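Local coordinates for fucolectin-related protein (Streptococcus pneumoniae, PDB 2J22) that probably binds fucose-containing sugars of blood group antigens, as a calcium-containing module of a pneumococcal virulence factor, at residues G38-D43 with L139-V144; V49-E54 with G134-L139. All coordinates share one frame; numbering follows the deposited sequence.

Contact 1 of 2, residues G38-D43 with L139-V144; sequences GNKNGD and LAEVEV. With CA (calcium ion), chain B.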
ATOM      1  N   GLY A  38       6.526   1.905 -10.252  1.00 23.64           N
ATOM      2  CA  GLY A  38       7.577   2.897 -10.147  1.00 25.78           C
ATOM      3  C   GLY A  38       7.179   4.337 -10.470  1.00 26.19           C
ATOM      4  O   GLY A  38       8.047   5.144 -10.719  1.00 26.32           O
ATOM      5  N   ASN A  39       5.894   4.657 -10.506  1.00 25.12           N
ATOM      6  CA  ASN A  39       5.449   5.999 -10.890  1.00 25.16           C
ATOM      7  C   ASN A  39       4.634   6.499  -9.730  1.00 25.02           C
ATOM      8  O   ASN A  39       3.601   5.932  -9.390  1.00 23.15           O
ATOM      9  CB  ASN A  39       4.630   5.959 -12.206  1.00 24.64           C
ATOM     10  CG  ASN A  39       4.080   7.351 -12.674  1.00 28.23           C
ATOM     11  OD1 ASN A  39       4.220   8.368 -12.006  1.00 26.99           O
ATOM     12  ND2 ASN A  39       3.416   7.348 -13.833  1.00 26.77           N
ATOM     13  N   LYS A  40       5.129   7.540  -9.081  1.00 25.50           N
ATOM     14  CA  LYS A  40       4.451   8.088  -7.936  1.00 25.38           C
ATOM     15  C   LYS A  40       3.386   9.145  -8.236  1.00 26.12           C
ATOM     16  O   LYS A  40       2.807   9.723  -7.282  1.00 23.11           O
ATOM     17  CB  LYS A  40       5.482   8.746  -7.008  1.00 27.10           C
ATOM     18  CG  LYS A  40       6.318   7.706  -6.268  1.00 30.15           C
ATOM     19  CD  LYS A  40       7.544   8.400  -5.644  1.00 31.86           C
ATOM     20  CE  LYS A  40       8.739   8.417  -6.580  1.00 40.80           C
ATOM     21  NZ  LYS A  40       9.792   9.336  -6.040  1.00 42.08           N
ATOM     22  N   ASN A  41       3.126   9.429  -9.519  1.00 23.92           N
ATOM     23  CA  ASN A  41       2.084  10.428  -9.878  1.00 24.31           C
ATOM     24  C   ASN A  41       0.709  10.017  -9.264  1.00 22.71           C
ATOM     25  O   ASN A  41       0.179   8.887  -9.511  1.00 21.30           O
ATOM     26  CB  ASN A  41       2.003  10.563 -11.432  1.00 25.07           C
ATOM     27  CG  ASN A  41       1.197  11.780 -11.874  1.00 28.86           C
ATOM     28  OD1 ASN A  41       0.278  12.210 -11.180  1.00 32.89           O
ATOM     29  ND2 ASN A  41       1.588  12.375 -12.994  1.00 28.83           N
ATOM     30  N   GLY A  42       0.128  10.882  -8.445  1.00 18.94           N
ATOM     31  CA  GLY A  42      -1.164  10.567  -7.845  1.00 21.64           C
ATOM     32  C   GLY A  42      -2.383  11.119  -8.576  1.00 21.28           C
ATOM     33  O   GLY A  42      -3.487  11.034  -8.074  1.00 21.93           O
ATOM     34  N   ASP A  43      -2.175  11.680  -9.780  1.00 23.16           N
ATOM     35  CA  ASP A  43      -3.279  12.193 -10.569  1.00 22.69           C
ATOM     36  C   ASP A  43      -3.946  11.003 -11.186  1.00 22.61           C
ATOM     37  O   ASP A  43      -3.299  10.342 -11.984  1.00 23.17           O
ATOM     38  CB  ASP A  43      -2.783  13.100 -11.690  1.00 22.52           C
ATOM     39  CG  ASP A  43      -3.903  13.496 -12.606  1.00 24.66           C
ATOM     40  OD1 ASP A  43      -4.828  14.114 -12.103  1.00 25.27           O
ATOM     41  OD2 ASP A  43      -4.004  13.141 -13.812  1.00 27.78           O
ATOM     42  N   LEU A 139      -4.259   3.919  -4.070  1.00 19.39           N
ATOM     43  CA  LEU A 139      -2.845   4.157  -3.798  1.00 19.49           C
ATOM     44  C   LEU A 139      -2.102   4.545  -5.081  1.00 19.73           C
ATOM     45  O   LEU A 139      -2.096   3.811  -6.046  1.00 18.82           O
ATOM     46  CB  LEU A 139      -2.258   2.869  -3.166  1.00 19.20           C
ATOM     47  CG  LEU A 139      -2.969   2.215  -1.948  1.00 18.99           C
ATOM     48  CD1 LEU A 139      -2.545   0.849  -1.529  1.00 15.60           C
ATOM     49  CD2 LEU A 139      -2.458   3.045  -0.785  1.00 12.01           C
ATOM     50  N   ALA A 140      -1.373   5.647  -5.085  1.00 18.89           N
ATOM     51  CA  ALA A 140      -0.481   5.976  -6.206  1.00 20.64           C
ATOM     52  C   ALA A 140       0.776   5.099  -6.247  1.00 20.39           C
ATOM     53  O   ALA A 140       1.253   4.724  -7.343  1.00 22.19           O
ATOM     54  CB  ALA A 140      -0.036   7.464  -6.136  1.00 20.62           C
ATOM     55  N   GLU A 141       1.360   4.828  -5.071  1.00 19.83           N
ATOM     56  CA  GLU A 141       2.542   4.026  -4.957  1.00 21.20           C
ATOM     57  C   GLU A 141       2.772   3.553  -3.500  1.00 20.46           C
ATOM     58  O   GLU A 141       2.544   4.276  -2.485  1.00 21.77           O
ATOM     59  CB  GLU A 141       3.782   4.767  -5.560  1.00 20.05           C
ATOM     60  CG  GLU A 141       5.000   3.892  -5.789  1.00 20.13           C
ATOM     61  CD  GLU A 141       4.936   3.124  -7.105  1.00 24.47           C
ATOM     62  OE1 GLU A 141       3.924   3.195  -7.801  1.00 23.68           O
ATOM     63  OE2 GLU A 141       5.938   2.459  -7.417  1.00 26.82           O
ATOM     64  N   VAL A 142       3.224   2.324  -3.402  1.00 21.30           N
ATOM     65  CA  VAL A 142       3.664   1.759  -2.101  1.00 19.99           C
ATOM     66  C   VAL A 142       5.102   1.289  -2.355  1.00 21.66           C
ATOM     67  O   VAL A 142       5.340   0.453  -3.174  1.00 18.04           O
ATOM     68  CB  VAL A 142       2.764   0.534  -1.636  1.00 21.29           C
ATOM     69  CG1 VAL A 142       3.322  -0.165  -0.364  1.00 20.01           C
ATOM     70  CG2 VAL A 142       1.275   0.926  -1.459  1.00 18.60           C
ATOM     71  N   GLU A 143       6.067   1.873  -1.704  1.00 21.71           N
ATOM     72  CA  GLU A 143       7.463   1.484  -1.869  1.00 23.49           C
ATOM     73  C   GLU A 143       7.980   0.764  -0.613  1.00 23.59           C
ATOM     74  O   GLU A 143       7.746   1.204   0.523  1.00 23.61           O
ATOM     75  CB  GLU A 143       8.283   2.745  -2.163  1.00 23.66           C
ATOM     76  CG  GLU A 143       7.786   3.498  -3.418  1.00 24.35           C
ATOM     77  CD  GLU A 143       8.597   4.747  -3.704  1.00 27.40           C
ATOM     78  OE1 GLU A 143       9.221   5.234  -2.765  1.00 27.83           O
ATOM     79  OE2 GLU A 143       8.638   5.189  -4.875  1.00 27.94           O
ATOM     80  N   VAL A 144       8.689  -0.334  -0.839  1.00 24.18           N
ATOM     81  CA  VAL A 144       9.233  -1.176   0.244  1.00 24.57           C
ATOM     82  C   VAL A 144      10.767  -1.329   0.046  1.00 26.36           C
ATOM     83  O   VAL A 144      11.234  -1.998  -0.880  1.00 25.82           O
ATOM     84  CB  VAL A 144       8.584  -2.565   0.321  1.00 24.63           C
ATOM     85  CG1 VAL A 144       9.149  -3.400   1.516  1.00 23.24           C
ATOM     86  CG2 VAL A 144       7.012  -2.482   0.385  1.00 23.39           C
TER
HETATM   87 CA    CA B1150       2.067   4.158  -9.308  1.00 22.38          CA
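The carboxylate of Glu141 is held at both oxygens, OE1 by the calcium ion and OE2 by the backbone N-H of Gly38. The Gly38 N to Glu141 OE2 bond is 2.9 Å long and somewhat bent. It arrives on the syn side, 22° out of the carboxylate plane. This is the calcium site of a galactose-binding-like beta-sandwich domain, where a loop meets the bulged strand 139-146. Two grips on one flat group limit its rotation. The bend at chi2 (83°) of Glu141 turns the carboxylate back toward the metal. Calcium also takes Asn39 O at 2.4 Å and Ala140 O at 2.2 Å. These oxygens crowd together without hydrogen bonds because the cation draws them in. Leu34, Asp37 and Ser48 complete the site. Ala140 and Glu141 form a classic beta bulge opposite Tyr76, and both point their CB toward the loop. Asn39 OD1 accepts from Asn41 N in an Asx turn, with the donor above the carbonyl plane. The side chains of Lys40 and Glu143 cross at about a right angle. Lys40 CD lies 3.5 Å from Glu143 OE2, while Lys40 NZ is too far off for a salt bridge. Tyr145 OH bonds to the other oxygen, Glu143 OE1. The methyl of Ala140 packs against the loop backbone, with Ala140 CB 3.7 Å from both Asn41 O and Gly42 CA.

Contact 2 of 2, residues V49-E54 with G134-L139; sequences VTHTKE and GIPLSL
His51 packs against Ser138 and Pro136 where two extended loops run antiparallel at one end of the beta sandwich. The pairing resembles a two-stranded sheet, but threonine hydroxyls replace two of the backbone acceptors. The His51 side chain begins with CB near Ser138 OG. CG and CD2 follow, each 3.5 Å from the same Ser138 OG, which sits over one ring face toward the rim. His51 NE2 is 4.0 Å from Ser138 OG, no more than a loose approach. Farther round the ring, His51 CE1 touches Pro136 CB at 3.5 Å, obliquely. ND1 gives its hydrogen to Thr52 O, which lies close to the ring plane, and this fixes the ring rotation. Tyr28 meets the ring edge-to-face. Ser138 OG donates to Thr50 O at 2.8 Å. Backbone bonds run from Thr50 N to Leu139 O and from Thr52 N to Leu137 O. The return bonds come from Leu139 N to Thr50 OG1 and from Leu137 N to Thr52 OG1, each 2.8 Å. Both threonines hold OG1 between the backbone N and the carbonyl carbon (chi1 73° in Thr50, 69° in Thr52), where it can reach the facing N-H. Each hydroxyl also donates. Thr50 OG1 gives its hydrogen to a water that in turn donates to Leu137 O. Farther along, Glu54 CG lies beside Pro136 CG. Thr52 OG1 donates to Lys53 O at 2.9 Å, in the carbonyl plane and on a lone pair.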
ATOM      1  N   VAL A  49      -2.567   5.031 -10.375  1.00 19.65           N
ATOM      2  CA  VAL A  49      -3.226   4.914  -9.110  1.00 19.80           C
ATOM      3  C   VAL A  49      -4.242   3.756  -9.088  1.00 21.30           C
ATOM      4  O   VAL A  49      -5.090   3.602 -10.042  1.00 19.55           O
ATOM      5  CB  VAL A  49      -3.872   6.309  -8.721  1.00 22.17           C
ATOM      6  CG1 VAL A  49      -4.487   6.311  -7.294  1.00 19.79           C
ATOM      7  CG2 VAL A  49      -2.860   7.373  -8.863  1.00 22.25           C
ATOM      8  N   THR A  50      -4.137   2.923  -8.018  1.00 20.68           N
ATOM      9  CA  THR A  50      -5.041   1.786  -7.814  1.00 19.37           C
ATOM     10  C   THR A  50      -6.452   2.345  -7.422  1.00 19.00           C
ATOM     11  O   THR A  50      -6.610   3.528  -7.038  1.00 19.06           O
ATOM     12  CB  THR A  50      -4.522   0.823  -6.674  1.00 18.82           C
ATOM     13  OG1 THR A  50      -4.727   1.453  -5.411  1.00 21.59           O
ATOM     14  CG2 THR A  50      -2.944   0.501  -6.745  1.00 19.60           C
ATOM     15  N   HIS A  51      -7.457   1.491  -7.472  1.00 18.73           N
ATOM     16  CA  HIS A  51      -8.850   1.823  -7.148  1.00 19.84           C
ATOM     17  C   HIS A  51      -9.638   0.561  -6.881  1.00 19.74           C
ATOM     18  O   HIS A  51      -9.721  -0.316  -7.776  1.00 21.52           O
ATOM     19  CB  HIS A  51      -9.518   2.631  -8.283  1.00 20.03           C
ATOM     20  CG  HIS A  51     -10.600   3.567  -7.803  1.00 22.91           C
ATOM     21  ND1 HIS A  51     -11.595   3.188  -6.929  1.00 20.50           N
ATOM     22  CD2 HIS A  51     -10.823   4.872  -8.077  1.00 22.03           C
ATOM     23  CE1 HIS A  51     -12.403   4.214  -6.704  1.00 22.24           C
ATOM     24  NE2 HIS A  51     -11.947   5.255  -7.380  1.00 22.37           N
ATOM     25  N   THR A  52     -10.112   0.386  -5.656  1.00 21.11           N
ATOM     26  CA  THR A  52     -11.062  -0.694  -5.379  1.00 20.89           C
ATOM     27  C   THR A  52     -12.482  -0.226  -5.623  1.00 22.44           C
ATOM     28  O   THR A  52     -12.755   0.984  -5.752  1.00 21.55           O
ATOM     29  CB  THR A  52     -10.885  -1.281  -3.929  1.00 22.25           C
ATOM     30  OG1 THR A  52     -11.305  -0.290  -2.983  1.00 23.23           O
ATOM     31  CG2 THR A  52      -9.340  -1.495  -3.555  1.00 20.13           C
ATOM     32  N   LYS A  53     -13.411  -1.182  -5.677  1.00 22.88           N
ATOM     33  CA  LYS A  53     -14.804  -0.897  -5.434  1.00 23.55           C
ATOM     34  C   LYS A  53     -15.067  -0.429  -4.010  1.00 25.18           C
ATOM     35  O   LYS A  53     -14.164  -0.381  -3.181  1.00 22.42           O
ATOM     36  CB  LYS A  53     -15.649  -2.105  -5.741  1.00 24.89           C
ATOM     37  CG  LYS A  53     -15.688  -2.374  -7.259  1.00 25.31           C
ATOM     38  CD  LYS A  53     -16.223  -3.766  -7.534  1.00 32.20           C
ATOM     39  CE  LYS A  53     -16.897  -3.888  -8.874  1.00 36.30           C
ATOM     40  NZ  LYS A  53     -15.938  -3.724  -9.989  1.00 39.83           N
ATOM     41  N   GLU A  54     -16.342  -0.212  -3.702  1.00 24.64           N
ATOM     42  CA  GLU A  54     -16.687   0.317  -2.388  1.00 24.81           C
ATOM     43  C   GLU A  54     -16.815  -0.836  -1.371  1.00 24.15           C
ATOM     44  O   GLU A  54     -17.915  -1.237  -0.966  1.00 23.10           O
ATOM     45  CB  GLU A  54     -17.967   1.104  -2.477  1.00 26.31           C
ATOM     46  CG  GLU A  54     -17.875   2.377  -3.323  1.00 29.40           C
ATOM     47  CD  GLU A  54     -19.274   2.878  -3.631  1.00 35.93           C
ATOM     48  OE1 GLU A  54     -19.979   2.282  -4.481  1.00 37.74           O
ATOM     49  OE2 GLU A  54     -19.711   3.804  -2.951  1.00 39.89           O
ATOM     50  N   GLY A 134     -16.991   0.701   3.063  1.00 24.96           N
ATOM     51  CA  GLY A 134     -17.731   1.394   2.005  1.00 24.83           C
ATOM     52  C   GLY A 134     -16.852   2.348   1.244  1.00 24.16           C
ATOM     53  O   GLY A 134     -17.330   2.996   0.307  1.00 24.86           O
ATOM     54  N   ILE A 135     -15.592   2.472   1.657  1.00 24.62           N
ATOM     55  CA  ILE A 135     -14.705   3.477   1.082  1.00 24.77           C
ATOM     56  C   ILE A 135     -13.748   2.742   0.157  1.00 23.93           C
ATOM     57  O   ILE A 135     -13.223   1.697   0.520  1.00 22.69           O
ATOM     58  CB  ILE A 135     -13.925   4.286   2.167  1.00 26.20           C
ATOM     59  CG1 ILE A 135     -14.842   4.792   3.324  1.00 25.96           C
ATOM     60  CG2 ILE A 135     -13.057   5.375   1.508  1.00 25.56           C
ATOM     61  CD1 ILE A 135     -15.832   5.923   2.952  1.00 30.03           C
ATOM     62  N   PRO A 136     -13.563   3.280  -1.051  1.00 22.71           N
ATOM     63  CA  PRO A 136     -12.618   2.709  -1.992  1.00 22.67           C
ATOM     64  C   PRO A 136     -11.197   3.016  -1.544  1.00 21.73           C
ATOM     65  O   PRO A 136     -10.901   4.105  -0.977  1.00 20.77           O
ATOM     66  CB  PRO A 136     -12.931   3.428  -3.329  1.00 23.47           C
ATOM     67  CG  PRO A 136     -14.255   4.105  -3.123  1.00 22.81           C
ATOM     68  CD  PRO A 136     -14.237   4.448  -1.604  1.00 23.46           C
ATOM     69  N   LEU A 137     -10.324   2.034  -1.740  1.00 20.26           N
ATOM     70  CA  LEU A 137      -8.863   2.260  -1.479  1.00 20.03           C
ATOM     71  C   LEU A 137      -8.156   2.597  -2.783  1.00 20.43           C
ATOM     72  O   LEU A 137      -8.267   1.866  -3.785  1.00 19.18           O
ATOM     73  CB  LEU A 137      -8.239   1.094  -0.710  1.00 19.35           C
ATOM     74  CG  LEU A 137      -6.711   1.103  -0.521  1.00 19.08           C
ATOM     75  CD1 LEU A 137      -6.372   2.235   0.503  1.00 16.30           C
ATOM     76  CD2 LEU A 137      -6.273  -0.192   0.100  1.00 18.22           C
ATOM     77  N   SER A 138      -7.459   3.711  -2.789  1.00 19.82           N
ATOM     78  CA  SER A 138      -6.664   4.121  -3.943  1.00 18.92           C
ATOM     79  C   SER A 138      -5.259   4.524  -3.457  1.00 19.87           C
ATOM     80  O   SER A 138      -5.108   5.383  -2.557  1.00 19.27           O
ATOM     81  CB  SER A 138      -7.308   5.295  -4.705  1.00 19.91           C
ATOM     82  OG  SER A 138      -8.467   4.929  -5.452  1.00 19.60           O
ATOM     83  N   LEU A 139      -4.259   3.919  -4.070  1.00 19.39           N
ATOM     84  CA  LEU A 139      -2.845   4.157  -3.798  1.00 19.49           C
ATOM     85  C   LEU A 139      -2.102   4.545  -5.081  1.00 19.73           C
ATOM     86  O   LEU A 139      -2.096   3.811  -6.046  1.00 18.82           O
ATOM     87  CB  LEU A 139      -2.258   2.869  -3.166  1.00 19.20           C
ATOM     88  CG  LEU A 139      -2.969   2.215  -1.948  1.00 18.99           C
ATOM     89  CD1 LEU A 139      -2.545   0.849  -1.529  1.00 15.60           C
ATOM     90  CD2 LEU A 139      -2.458   3.045  -0.785  1.00 12.01           C
TER
HETATM   91  O   HOH W   1      -6.107  -0.302  -3.985  1.00 15.70           O

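Overall arrangement
The centres of the two contacts lie about 14 Å apart. Both join the long loop between strands 20-23 and 59-64 to the chain leading into and along strand 139-146. Leu139 belongs to both. Along the sequence, 49-54 comes after 38-43 and 134-139 comes before the rest of 139-144, so contact 1 encloses contact 2. The backbone changes direction at Ala140, between the loop pairing of contact 2 and the sheet strand of contact 1. Val49 CG2 packs against Asn41 O, Gly42 CA and Ala140 CA, so the contacts also touch directly. Ser48, a calcium ligand, immediately precedes segment 49-54. Calcium ligands thus adjoin the paired loops at Ser48-Val49 and at Leu139-Ala140 in this probable fucose-binding module.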